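Local coordinates for protein formyltransferase (Francisella tularensis subsp. tularensis, PDB 4NV1) that belongs to the formyltransferase family, pairs a Rossmann-like domain with a C-terminal dimerization domain, and binds dTDP-4-amino-4,6-dideoxyglucose between its parts, at residues 9-14 and 74-79; 70-75 and 89-94; 144-149 and 214-219. One frame throughout, in Å; residues are numbered along the deposited sequence.

Contact 1: residues 9-14 and 74-79; sequences VTDNRT and CHSKQL. With 0FX (dTDP-4-amino-4,6-dideoxyglucose), chain I.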
loop_
_atom_site.group_PDB
_atom_site.type_symbol
_atom_site.label_atom_id
_atom_site.label_comp_id
_atom_site.label_asym_id
_atom_site.label_seq_id
_atom_site.Cartn_x
_atom_site.Cartn_y
_atom_site.Cartn_z
ATOM N N VAL A 9 -28.446 18.405 -10.863
ATOM C CA VAL A 9 -28.354 17.002 -10.569
ATOM C C VAL A 9 -26.953 16.515 -10.171
ATOM O O VAL A 9 -25.969 16.701 -10.917
ATOM C CB VAL A 9 -28.761 16.262 -11.798
ATOM C CG1 VAL A 9 -29.029 14.821 -11.427
ATOM C CG2 VAL A 9 -29.957 16.941 -12.432
ATOM N N THR A 10 -26.851 15.954 -8.965
ATOM C CA THR A 10 -25.612 15.345 -8.476
ATOM C C THR A 10 -25.846 14.213 -7.488
ATOM O O THR A 10 -26.820 14.256 -6.706
ATOM C CB THR A 10 -24.757 16.349 -7.706
ATOM O OG1 THR A 10 -23.496 15.746 -7.386
ATOM C CG2 THR A 10 -25.436 16.809 -6.452
ATOM N N ASP A 11 -24.945 13.227 -7.528
ATOM C CA ASP A 11 -24.863 12.258 -6.468
ATOM C C ASP A 11 -23.608 12.404 -5.625
ATOM O O ASP A 11 -23.177 11.421 -5.049
ATOM C CB ASP A 11 -24.968 10.882 -7.088
ATOM C CG ASP A 11 -26.338 10.684 -7.683
ATOM O OD1 ASP A 11 -27.270 10.733 -6.883
ATOM O OD2 ASP A 11 -26.511 10.579 -8.915
ATOM N N ASN A 12 -23.059 13.605 -5.472
ATOM C CA ASN A 12 -21.838 13.775 -4.676
ATOM C C ASN A 12 -22.037 14.773 -3.596
ATOM O O ASN A 12 -22.419 15.888 -3.903
ATOM C CB ASN A 12 -20.710 14.393 -5.500
ATOM C CG ASN A 12 -19.375 14.422 -4.764
ATOM O OD1 ASN A 12 -19.067 15.300 -3.953
ATOM N ND2 ASN A 12 -18.551 13.463 -5.107
ATOM N N ARG A 13 -21.714 14.410 -2.363
ATOM C CA ARG A 13 -21.945 15.286 -1.232
ATOM C C ARG A 13 -21.095 16.512 -1.351
ATOM O O ARG A 13 -21.510 17.602 -0.949
ATOM C CB ARG A 13 -21.555 14.540 0.047
ATOM C CG ARG A 13 -20.881 15.330 1.173
ATOM C CD ARG A 13 -21.845 15.835 2.247
ATOM N NE ARG A 13 -22.198 14.786 3.221
ATOM C CZ ARG A 13 -23.165 13.868 3.096
ATOM N NH1 ARG A 13 -23.962 13.803 2.039
ATOM N NH2 ARG A 13 -23.361 12.986 4.063
ATOM N N THR A 14 -19.840 16.325 -1.772
ATOM C CA THR A 14 -18.919 17.467 -1.754
ATOM C C THR A 14 -19.314 18.498 -2.816
ATOM O O THR A 14 -19.418 19.696 -2.554
ATOM C CB THR A 14 -17.452 16.999 -1.878
ATOM O OG1 THR A 14 -16.987 16.734 -0.551
ATOM C CG2 THR A 14 -16.557 18.078 -2.475
ATOM N N CYS A 74 -23.540 17.352 -12.271
ATOM C CA CYS A 74 -22.162 17.248 -11.793
ATOM C C CYS A 74 -22.034 16.041 -10.897
ATOM O O CYS A 74 -22.584 16.036 -9.786
ATOM C CB CYS A 74 -21.741 18.532 -11.078
ATOM S SG CYS A 74 -19.981 18.543 -10.616
ATOM N N HIS A 75 -21.396 15.014 -11.438
ATOM C CA HIS A 75 -21.079 13.781 -10.693
ATOM C C HIS A 75 -22.413 13.098 -10.350
ATOM O O HIS A 75 -22.786 12.985 -9.216
ATOM C CB HIS A 75 -20.278 14.072 -9.441
ATOM C CG HIS A 75 -18.827 14.308 -9.708
ATOM N ND1 HIS A 75 -17.891 13.294 -9.652
ATOM C CD2 HIS A 75 -18.146 15.438 -10.006
ATOM C CE1 HIS A 75 -16.694 13.793 -9.871
ATOM N NE2 HIS A 75 -16.820 15.094 -10.064
ATOM N N SER A 76 -23.133 12.746 -11.389
ATOM C CA SER A 76 -24.547 12.503 -11.320
ATOM C C SER A 76 -24.481 11.080 -11.751
ATOM O O SER A 76 -23.913 10.860 -12.831
ATOM C CB SER A 76 -25.284 13.254 -12.438
ATOM O OG SER A 76 -26.493 12.612 -12.845
ATOM N N LYS A 77 -25.134 10.177 -11.018
ATOM C CA LYS A 77 -25.257 8.794 -11.516
ATOM C C LYS A 77 -25.982 8.638 -12.863
ATOM O O LYS A 77 -25.856 7.596 -13.514
ATOM C CB LYS A 77 -25.904 7.880 -10.463
ATOM C CG LYS A 77 -25.116 7.712 -9.169
ATOM C CD LYS A 77 -25.949 6.985 -8.110
ATOM C CE LYS A 77 -25.227 6.682 -6.804
ATOM N NZ LYS A 77 -23.880 6.088 -7.044
ATOM N N GLN A 78 -26.786 9.613 -13.289
ATOM C CA GLN A 78 -27.703 9.386 -14.434
ATOM C C GLN A 78 -27.497 10.311 -15.627
ATOM O O GLN A 78 -27.101 11.460 -15.443
ATOM C CB GLN A 78 -29.174 9.587 -14.025
ATOM C CG GLN A 78 -29.503 9.296 -12.569
ATOM C CD GLN A 78 -30.960 9.500 -12.186
ATOM O OE1 GLN A 78 -31.890 9.116 -12.912
ATOM N NE2 GLN A 78 -31.166 10.114 -11.039
ATOM N N LEU A 79 -27.858 9.820 -16.807
ATOM C CA LEU A 79 -27.829 10.596 -18.044
ATOM C C LEU A 79 -29.179 11.215 -18.398
ATOM O O LEU A 79 -30.250 10.598 -18.238
ATOM C CB LEU A 79 -27.452 9.690 -19.198
ATOM C CG LEU A 79 -26.184 8.877 -18.897
ATOM C CD1 LEU A 79 -26.141 7.636 -19.780
ATOM C CD2 LEU A 79 -24.947 9.763 -19.020
HETATM O O4P 0FX I . -17.722 10.362 -9.513
HETATM P P2 0FX I . -18.762 10.043 -8.408
HETATM O O3P 0FX I . -18.942 10.760 -7.087
HETATM O O1G 0FX I . -19.993 9.213 -8.979
HETATM C C1G 0FX I . -20.927 9.800 -9.855
HETATM C C2G 0FX I . -21.788 8.586 -10.166
HETATM O O2G 0FX I . -22.045 7.805 -8.995
HETATM C C3G 0FX I . -21.133 7.689 -11.198
HETATM O O3G 0FX I . -22.176 6.736 -11.496
HETATM C C4G 0FX I . -20.681 8.558 -12.389
HETATM N N4A 0FX I . -20.128 7.774 -13.483
HETATM C C5G 0FX I . -19.683 9.649 -11.983
HETATM C C6G 0FX I . -19.302 10.529 -13.167
HETATM O O5G 0FX I . -20.317 10.445 -10.980
HETATM O OPP 0FX I . -18.471 8.825 -7.422
HETATM P P 0FX I . -17.933 7.345 -7.585
HETATM O O1P 0FX I . -18.904 6.337 -8.165
HETATM O O2P 0FX I . -17.351 7.386 -6.177
HETATM O O5 0FX I . -16.560 7.346 -8.432
HETATM C C5 0FX I . -15.504 8.199 -7.972
HETATM C C4 0FX I . -14.139 7.565 -8.169
HETATM O O4 0FX I . -13.956 6.539 -7.210
HETATM C C3 0FX I . -13.897 6.904 -9.491
HETATM O O3 0FX I . -13.274 7.779 -10.444
HETATM C C2 0FX I . -12.841 5.847 -9.163
HETATM C C1 0FX I . -13.187 5.474 -7.722
HETATM N N11 0FX I . -13.841 4.162 -7.697
HETATM C C61 0FX I . -15.188 4.084 -7.768
HETATM C C51 0FX I . -15.805 2.852 -7.766
HETATM C C5A 0FX I . -17.298 2.623 -7.888
HETATM C C21 0FX I . -13.084 3.051 -7.595
HETATM O O21 0FX I . -11.742 3.100 -7.475
HETATM N N31 0FX I . -13.627 1.831 -7.529
HETATM C C41 0FX I . -14.973 1.769 -7.614
HETATM O O41 0FX I . -15.604 0.600 -7.615
#

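Contact 2: residues 70-75 and 89-94; sequences LGFSCH and LCINIH. With 0FX (dTDP-4-amino-4,6-dideoxyglucose), chain I.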
loop_
_atom_site.group_PDB
_atom_site.type_symbol
_atom_site.label_atom_id
_atom_site.label_comp_id
_atom_site.label_asym_id
_atom_site.label_seq_id
_atom_site.Cartn_x
_atom_site.Cartn_y
_atom_site.Cartn_z
ATOM N N LEU A 70 -32.134 26.536 -17.004
ATOM C CA LEU A 70 -30.759 26.073 -16.956
ATOM C C LEU A 70 -30.721 24.788 -16.165
ATOM O O LEU A 70 -31.356 24.701 -15.124
ATOM C CB LEU A 70 -29.958 27.169 -16.258
ATOM C CG LEU A 70 -28.467 27.068 -16.038
ATOM C CD1 LEU A 70 -27.844 26.660 -17.372
ATOM C CD2 LEU A 70 -27.987 28.425 -15.530
ATOM N N GLY A 71 -30.030 23.780 -16.654
ATOM C CA GLY A 71 -29.684 22.615 -15.866
ATOM C C GLY A 71 -28.193 22.312 -15.782
ATOM O O GLY A 71 -27.426 22.565 -16.739
ATOM N N PHE A 72 -27.794 21.780 -14.634
ATOM C CA PHE A 72 -26.452 21.268 -14.401
ATOM C C PHE A 72 -26.479 19.835 -13.904
ATOM O O PHE A 72 -27.277 19.434 -12.994
ATOM C CB PHE A 72 -25.731 22.084 -13.350
ATOM C CG PHE A 72 -25.517 23.518 -13.732
ATOM C CD1 PHE A 72 -26.166 24.516 -13.082
ATOM C CD2 PHE A 72 -24.537 23.855 -14.692
ATOM C CE1 PHE A 72 -25.972 25.821 -13.421
ATOM C CE2 PHE A 72 -24.342 25.174 -15.039
ATOM C CZ PHE A 72 -25.017 26.160 -14.388
ATOM N N SER A 73 -25.554 19.095 -14.495
ATOM C CA SER A 73 -25.146 17.756 -14.041
ATOM C C SER A 73 -23.728 17.812 -13.494
ATOM O O SER A 73 -22.779 18.305 -14.136
ATOM C CB SER A 73 -25.239 16.719 -15.172
ATOM O OG SER A 73 -24.817 15.457 -14.678
ATOM N N CYS A 74 -23.540 17.352 -12.271
ATOM C CA CYS A 74 -22.162 17.248 -11.793
ATOM C C CYS A 74 -22.034 16.041 -10.897
ATOM O O CYS A 74 -22.584 16.036 -9.786
ATOM C CB CYS A 74 -21.741 18.532 -11.078
ATOM S SG CYS A 74 -19.981 18.543 -10.616
ATOM N N HIS A 75 -21.396 15.014 -11.438
ATOM C CA HIS A 75 -21.079 13.781 -10.693
ATOM C C HIS A 75 -22.413 13.098 -10.350
ATOM O O HIS A 75 -22.786 12.985 -9.216
ATOM C CB HIS A 75 -20.278 14.072 -9.441
ATOM C CG HIS A 75 -18.827 14.308 -9.708
ATOM N ND1 HIS A 75 -17.891 13.294 -9.652
ATOM C CD2 HIS A 75 -18.146 15.438 -10.006
ATOM C CE1 HIS A 75 -16.694 13.793 -9.871
ATOM N NE2 HIS A 75 -16.820 15.094 -10.064
ATOM N N LEU A 89 -30.999 24.449 -21.894
ATOM C CA LEU A 89 -29.562 24.421 -21.722
ATOM C C LEU A 89 -29.110 23.622 -20.502
ATOM O O LEU A 89 -29.373 23.985 -19.353
ATOM C CB LEU A 89 -29.092 25.874 -21.611
ATOM C CG LEU A 89 -27.628 26.179 -21.394
ATOM C CD1 LEU A 89 -26.841 25.467 -22.472
ATOM C CD2 LEU A 89 -27.438 27.693 -21.456
ATOM N N CYS A 90 -28.370 22.561 -20.762
ATOM C CA CYS A 90 -27.880 21.626 -19.742
ATOM C C CYS A 90 -26.344 21.617 -19.889
ATOM O O CYS A 90 -25.780 21.525 -20.977
ATOM C CB CYS A 90 -28.443 20.231 -20.017
ATOM S SG CYS A 90 -30.243 20.262 -19.875
ATOM N N ILE A 91 -25.692 21.816 -18.768
ATOM C CA ILE A 91 -24.248 21.907 -18.722
ATOM C C ILE A 91 -23.718 20.882 -17.724
ATOM O O ILE A 91 -24.259 20.685 -16.640
ATOM C CB ILE A 91 -23.861 23.344 -18.422
ATOM C CG1 ILE A 91 -24.289 24.211 -19.656
ATOM C CG2 ILE A 91 -22.431 23.454 -17.937
ATOM C CD1 ILE A 91 -24.198 25.686 -19.362
ATOM N N ASN A 92 -22.734 20.154 -18.210
ATOM C CA ASN A 92 -22.065 19.133 -17.428
ATOM C C ASN A 92 -20.735 19.623 -16.894
ATOM O O ASN A 92 -19.950 20.245 -17.602
ATOM C CB ASN A 92 -21.829 17.950 -18.340
ATOM C CG ASN A 92 -21.381 16.691 -17.596
ATOM O OD1 ASN A 92 -20.891 15.808 -18.230
ATOM N ND2 ASN A 92 -21.637 16.569 -16.308
ATOM N N ILE A 93 -20.463 19.299 -15.643
ATOM C CA ILE A 93 -19.238 19.666 -14.997
ATOM C C ILE A 93 -18.628 18.311 -14.748
ATOM O O ILE A 93 -19.160 17.507 -13.962
ATOM C CB ILE A 93 -19.537 20.477 -13.727
ATOM C CG1 ILE A 93 -20.151 21.837 -14.106
ATOM C CG2 ILE A 93 -18.286 20.743 -12.894
ATOM C CD1 ILE A 93 -21.637 21.966 -13.964
ATOM N N HIS A 94 -17.507 18.073 -15.429
ATOM C CA HIS A 94 -17.007 16.714 -15.697
ATOM C C HIS A 94 -15.558 16.502 -15.214
ATOM O O HIS A 94 -14.668 17.246 -15.637
ATOM C CB HIS A 94 -17.122 16.487 -17.212
ATOM C CG HIS A 94 -16.521 15.219 -17.712
ATOM N ND1 HIS A 94 -16.926 13.964 -17.294
ATOM C CD2 HIS A 94 -15.564 15.012 -18.649
ATOM C CE1 HIS A 94 -16.209 13.042 -17.912
ATOM N NE2 HIS A 94 -15.379 13.651 -18.749
HETATM O O4P 0FX I . -17.722 10.362 -9.513
HETATM P P2 0FX I . -18.762 10.043 -8.408
HETATM O O3P 0FX I . -18.942 10.760 -7.087
HETATM O O1G 0FX I . -19.993 9.213 -8.979
HETATM C C1G 0FX I . -20.927 9.800 -9.855
HETATM C C2G 0FX I . -21.788 8.586 -10.166
HETATM O O2G 0FX I . -22.045 7.805 -8.995
HETATM C C3G 0FX I . -21.133 7.689 -11.198
HETATM O O3G 0FX I . -22.176 6.736 -11.496
HETATM C C4G 0FX I . -20.681 8.558 -12.389
HETATM N N4A 0FX I . -20.128 7.774 -13.483
HETATM C C5G 0FX I . -19.683 9.649 -11.983
HETATM C C6G 0FX I . -19.302 10.529 -13.167
HETATM O O5G 0FX I . -20.317 10.445 -10.980
HETATM O OPP 0FX I . -18.471 8.825 -7.422
HETATM P P 0FX I . -17.933 7.345 -7.585
HETATM O O1P 0FX I . -18.904 6.337 -8.165
HETATM O O2P 0FX I . -17.351 7.386 -6.177
HETATM O O5 0FX I . -16.560 7.346 -8.432
HETATM C C5 0FX I . -15.504 8.199 -7.972
HETATM C C4 0FX I . -14.139 7.565 -8.169
HETATM O O4 0FX I . -13.956 6.539 -7.210
HETATM C C3 0FX I . -13.897 6.904 -9.491
HETATM O O3 0FX I . -13.274 7.779 -10.444
HETATM C C2 0FX I . -12.841 5.847 -9.163
HETATM C C1 0FX I . -13.187 5.474 -7.722
HETATM N N11 0FX I . -13.841 4.162 -7.697
HETATM C C61 0FX I . -15.188 4.084 -7.768
HETATM C C51 0FX I . -15.805 2.852 -7.766
HETATM C C5A 0FX I . -17.298 2.623 -7.888
HETATM C C21 0FX I . -13.084 3.051 -7.595
HETATM O O21 0FX I . -11.742 3.100 -7.475
HETATM N N31 0FX I . -13.627 1.831 -7.529
HETATM C C41 0FX I . -14.973 1.769 -7.614
HETATM O O41 0FX I . -15.604 0.600 -7.615
HETATM O O HOH W 1 -22.615 14.317 -14.434
HETATM O O HOH W 2 -19.923 14.875 -13.845
#

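Contact 3: residues 144-149 and 214-219; sequences FENSFD and AMTHPP. With 0FX (dTDP-4-amino-4,6-dideoxyglucose), chain I.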
loop_
_atom_site.group_PDB
_atom_site.type_symbol
_atom_site.label_atom_id
_atom_site.label_comp_id
_atom_site.label_asym_id
_atom_site.label_seq_id
_atom_site.Cartn_x
_atom_site.Cartn_y
_atom_site.Cartn_z
ATOM N N PHE A 144 3.910 10.175 -7.510
ATOM C CA PHE A 144 3.584 9.679 -6.211
ATOM C C PHE A 144 2.070 9.643 -5.928
ATOM O O PHE A 144 1.666 9.357 -4.818
ATOM C CB PHE A 144 4.308 10.522 -5.197
ATOM C CG PHE A 144 4.080 11.998 -5.335
ATOM C CD1 PHE A 144 4.989 12.807 -6.019
ATOM C CD2 PHE A 144 3.046 12.622 -4.640
ATOM C CE1 PHE A 144 4.823 14.170 -6.093
ATOM C CE2 PHE A 144 2.877 14.001 -4.707
ATOM C CZ PHE A 144 3.756 14.776 -5.450
ATOM N N GLU A 145 1.241 9.814 -6.944
ATOM C CA GLU A 145 -0.191 9.957 -6.803
ATOM C C GLU A 145 -0.868 8.732 -7.296
ATOM O O GLU A 145 -0.370 8.099 -8.217
ATOM C CB GLU A 145 -0.719 11.113 -7.679
ATOM C CG GLU A 145 -0.150 12.422 -7.237
ATOM C CD GLU A 145 -0.572 13.667 -8.001
ATOM O OE1 GLU A 145 -0.940 13.531 -9.177
ATOM O OE2 GLU A 145 -0.446 14.768 -7.383
ATOM N N ASN A 146 -1.990 8.412 -6.678
ATOM C CA ASN A 146 -2.859 7.360 -7.132
ATOM C C ASN A 146 -4.174 7.921 -7.721
ATOM O O ASN A 146 -4.369 9.141 -7.820
ATOM C CB ASN A 146 -3.128 6.393 -5.944
ATOM C CG ASN A 146 -3.818 7.078 -4.778
ATOM O OD1 ASN A 146 -4.518 8.073 -4.946
ATOM N ND2 ASN A 146 -3.585 6.566 -3.558
ATOM N N SER A 147 -5.100 7.037 -8.078
ATOM C CA SER A 147 -6.407 7.472 -8.546
ATOM C C SER A 147 -7.093 8.432 -7.608
ATOM O O SER A 147 -7.786 9.358 -8.076
ATOM C CB SER A 147 -7.338 6.332 -8.947
ATOM O OG SER A 147 -8.726 6.744 -9.080
ATOM N N PHE A 148 -6.901 8.255 -6.302
ATOM C CA PHE A 148 -7.650 9.070 -5.366
ATOM C C PHE A 148 -7.059 10.459 -5.356
ATOM O O PHE A 148 -7.804 11.429 -5.342
ATOM C CB PHE A 148 -7.757 8.523 -3.930
ATOM C CG PHE A 148 -8.267 9.543 -2.953
ATOM C CD1 PHE A 148 -9.565 9.499 -2.474
ATOM C CD2 PHE A 148 -7.447 10.570 -2.514
ATOM C CE1 PHE A 148 -10.048 10.443 -1.580
ATOM C CE2 PHE A 148 -7.921 11.532 -1.616
ATOM C CZ PHE A 148 -9.224 11.459 -1.152
ATOM N N ASP A 149 -5.746 10.598 -5.436
ATOM C CA ASP A 149 -5.190 11.922 -5.376
ATOM C C ASP A 149 -5.491 12.734 -6.636
ATOM O O ASP A 149 -5.530 13.971 -6.551
ATOM C CB ASP A 149 -3.666 11.922 -5.176
ATOM C CG ASP A 149 -3.187 10.922 -4.083
ATOM O OD1 ASP A 149 -3.774 10.966 -2.979
ATOM O OD2 ASP A 149 -2.259 10.119 -4.327
ATOM N N ALA A 214 -2.938 3.475 -10.472
ATOM C CA ALA A 214 -4.167 3.883 -11.165
ATOM C C ALA A 214 -5.375 3.139 -10.573
ATOM O O ALA A 214 -6.487 3.625 -10.580
ATOM C CB ALA A 214 -4.106 3.567 -12.652
ATOM N N MET A 215 -5.149 1.926 -10.065
ATOM C CA MET A 215 -6.196 1.114 -9.459
ATOM C C MET A 215 -6.396 1.244 -7.950
ATOM O O MET A 215 -7.259 0.546 -7.396
ATOM C CB MET A 215 -5.940 -0.364 -9.787
ATOM C CG MET A 215 -5.942 -0.749 -11.252
ATOM S SD MET A 215 -7.469 -0.495 -12.157
ATOM C CE MET A 215 -8.403 -1.929 -11.722
ATOM N N THR A 216 -5.676 2.179 -7.339
ATOM C CA THR A 216 -5.711 2.464 -5.933
ATOM C C THR A 216 -6.461 3.749 -5.607
ATOM O O THR A 216 -6.075 4.873 -5.988
ATOM C CB THR A 216 -4.294 2.460 -5.287
ATOM O OG1 THR A 216 -3.605 1.225 -5.586
ATOM C CG2 THR A 216 -4.416 2.637 -3.795
ATOM N N HIS A 217 -7.595 3.540 -4.937
ATOM C CA HIS A 217 -8.553 4.586 -4.641
ATOM C C HIS A 217 -9.347 4.138 -3.388
ATOM O O HIS A 217 -10.423 3.565 -3.566
ATOM C CB HIS A 217 -9.467 4.787 -5.841
ATOM C CG HIS A 217 -10.195 6.102 -5.838
ATOM N ND1 HIS A 217 -10.118 7.006 -6.878
ATOM C CD2 HIS A 217 -11.000 6.677 -4.909
ATOM C CE1 HIS A 217 -10.825 8.079 -6.584
ATOM N NE2 HIS A 217 -11.369 7.906 -5.392
ATOM N N PRO A 218 -8.801 4.392 -2.174
ATOM C CA PRO A 218 -9.558 3.996 -0.988
ATOM C C PRO A 218 -10.935 4.659 -1.048
ATOM O O PRO A 218 -11.070 5.783 -1.513
ATOM C CB PRO A 218 -8.741 4.547 0.174
ATOM C CG PRO A 218 -7.378 4.691 -0.333
ATOM C CD PRO A 218 -7.534 5.050 -1.805
ATOM N N PRO A 219 -11.959 3.992 -0.524
ATOM C CA PRO A 219 -11.777 2.736 0.178
ATOM C C PRO A 219 -12.198 1.656 -0.778
ATOM O O PRO A 219 -12.582 0.575 -0.352
ATOM C CB PRO A 219 -12.720 2.877 1.379
ATOM C CG PRO A 219 -13.820 3.772 0.888
ATOM C CD PRO A 219 -13.316 4.539 -0.317
HETATM O O4P 0FX I . -17.722 10.362 -9.513
HETATM P P2 0FX I . -18.762 10.043 -8.408
HETATM O O3P 0FX I . -18.942 10.760 -7.087
HETATM O O1G 0FX I . -19.993 9.213 -8.979
HETATM C C1G 0FX I . -20.927 9.800 -9.855
HETATM C C2G 0FX I . -21.788 8.586 -10.166
HETATM O O2G 0FX I . -22.045 7.805 -8.995
HETATM C C3G 0FX I . -21.133 7.689 -11.198
HETATM O O3G 0FX I . -22.176 6.736 -11.496
HETATM C C4G 0FX I . -20.681 8.558 -12.389
HETATM N N4A 0FX I . -20.128 7.774 -13.483
HETATM C C5G 0FX I . -19.683 9.649 -11.983
HETATM C C6G 0FX I . -19.302 10.529 -13.167
HETATM O O5G 0FX I . -20.317 10.445 -10.980
HETATM O OPP 0FX I . -18.471 8.825 -7.422
HETATM P P 0FX I . -17.933 7.345 -7.585
HETATM O O1P 0FX I . -18.904 6.337 -8.165
HETATM O O2P 0FX I . -17.351 7.386 -6.177
HETATM O O5 0FX I . -16.560 7.346 -8.432
HETATM C C5 0FX I . -15.504 8.199 -7.972
HETATM C C4 0FX I . -14.139 7.565 -8.169
HETATM O O4 0FX I . -13.956 6.539 -7.210
HETATM C C3 0FX I . -13.897 6.904 -9.491
HETATM O O3 0FX I . -13.274 7.779 -10.444
HETATM C C2 0FX I . -12.841 5.847 -9.163
HETATM C C1 0FX I . -13.187 5.474 -7.722
HETATM N N11 0FX I . -13.841 4.162 -7.697
HETATM C C61 0FX I . -15.188 4.084 -7.768
HETATM C C51 0FX I . -15.805 2.852 -7.766
HETATM C C5A 0FX I . -17.298 2.623 -7.888
HETATM C C21 0FX I . -13.084 3.051 -7.595
HETATM O O21 0FX I . -11.742 3.100 -7.475
HETATM N N31 0FX I . -13.627 1.831 -7.529
HETATM C C41 0FX I . -14.973 1.769 -7.614
HETATM O O41 0FX I . -15.604 0.600 -7.615
#

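Contact 1: residues 9-14 and 74-79
Cys74 meets the first segment through its backbone. Its N donates to Val9 O at 2.9 Å, an almost straight bond. Its carbonyl takes the hydroxyl of Thr10, with OG1 2.6 Å from Cys74 O and nearly in line with the C=O bond. OG1 lies anti to the backbone N (chi1 -173°), which swings the hydroxyl over to this carbonyl. The same OG1 accepts from Asn12 N and closes an ST turn, so the hydroxyl is gripped on both its donor and acceptor sides.

His75 O accepts from Asp11 N at 2.8 Å. The His75 ring turns to the ligand, and its ND1 donates to O4P of dTDP-4-amino-4,6-dideoxyglucose at 2.9 Å, with the oxygen at the ring edge. NE2 is held by Glu158 of helix 147-170, which fixes the ring rotation. These are loops at the C-terminal ends of the neighbouring parallel strands 4-9 and 70-74, the usual place for a ligand site in a Rossmann-like fold. Asn12 caps helix 13-24, with OD1 accepting from Ile15 N, and its ND2 gives a weak bond to O3P.

Ser76 OG lies 3.6 Å from Val9 CG1. The hydroxyl itself donates to Gln78 O.

Lys77 N donates to Asp11 OD2, on the anti lone pair of the carboxylate. Asp11 OD1 is taken by Ser36 N, so both oxygens are occupied. The Lys77 side chain crosses that of Asp11 at about a right angle, and Lys77 CG lies 3.2 Å from Asp11 OD2. Its chain is extended until a bend at chi4 (-47°) brings Lys77 NZ to 3.2 Å from ligand O2G. Gln78 turns its amide to the backbone of Met57 and Ile55.

Contact 2: residues 70-75 and 89-94
This is a parallel strand pair in the middle of the main sheet, joining strand 70-74 to strand 89-94. The directions of the two short strands differ by 22°. Gly71 N donates to Leu89 O at 2.8 Å, and Gly71 O accepts from Ile91 N. Ser73 N then donates to Ile91 O. Ser73 O takes two donors: Ile93 N at 2.9 Å, nearly in line with the C=O, and Asn92 ND2 at 3.0 Å, from above the carbonyl plane. Asn92 therefore bonds the neighbouring strand with its side chain as well.

Leu70, Phe72 and Cys74 share one face with Leu89, Ile91 and Ile93 and stand beside them. The Phe72 ring runs alongside Ile91. Phe72 CD2 lies 3.8 Å from Ile91 CB, and Ile93 CD1 comes obliquely to 3.5 Å from Phe72 CD2. Phe162 of helix 147-170 meets Phe72 edge-to-face. At the far end, Cys74 SG touches Ile93 CG2. A water bridges Ile93 O to His75 N, 2.8 Å from that N, where the strands part. With helix 82-87 between them, the strands form a beta-alpha-beta crossover of the Rossmann-like fold.

Contact 3: residues 144-149 and 214-219
The His217 ring lies between Phe148 and the ligand. On one face sits Phe148 CA, a CH-pi contact 3.6 Å from the ring centroid. On the opposite face C1 of dTDP-4-amino-4,6-dideoxyglucose lies over the ring centre, 3.5 Å above the plane. At the edge, in plane, is Ser147 OG. Ser147 OG is 2.6 Å from His217 ND1 in a hydrogen bond in which either could be the donor. Gln107 NE2 also bonds to Ser147 OG, and Gln107 is itself bonded to the ligand. The hydroxyl thus links two residues of the pocket and helps set the rotation of the imidazole. Tyr151, one turn further along the helix, meets His217 edge-to-face.

The Phe148 ring directs its edge at the face of His217. This is an offset edge-to-face pair, with centroids 5.5 Å apart and planes at 70°. Phe148 CG is anti to the backbone N (chi1 167°), which carries the ring past the imidazole, and Phe148 CD1 comes 3.8 Å from His217 NE2. Phe148 CB also packs on Pro218 CD.

The first turn of helix 147-170 is closed by a capping box. Asn146 OD1 accepts from Asp149 N at 2.9 Å, and Asp149 OD2 accepts from Asn146 N. This capped helix start packs against the loop after helix 205-214, in the part of the chain that matches the C-terminal dimerization family.

The side chains of Asn146 and Thr216 cross at about a right angle, with Asn146 CB resting 3.3 Å from Thr216 O. That carbonyl also receives a long, weak bond from Phe148 N. Thr216 OG1 is hydrogen-bonded to Leu212 O and Leu237 N. Ser147 CB sits 3.3 Å from Ala214 O.

In the fold
From the N terminus, the chain leaves strand 4-9 and enters contact 1, which closes a loop of 59 residues when segment 74-79 returns beside 9-14. Contact 2 opens just before that return, on strand 70-74, and shares Cys74 and His75 with contact 1. It closes a short loop through helix 82-87. The two overlap in the chain and join three adjacent strands, 4-9, 70-74 and 89-94. Contact 3 follows in series and ties the start of helix 147-170 to the loop after helix 205-214. Its centre is about 20 Å from that of contact 1. The ligand reaches from contact 1 to His217 of contact 3, and meets contact 2 through the shared His75.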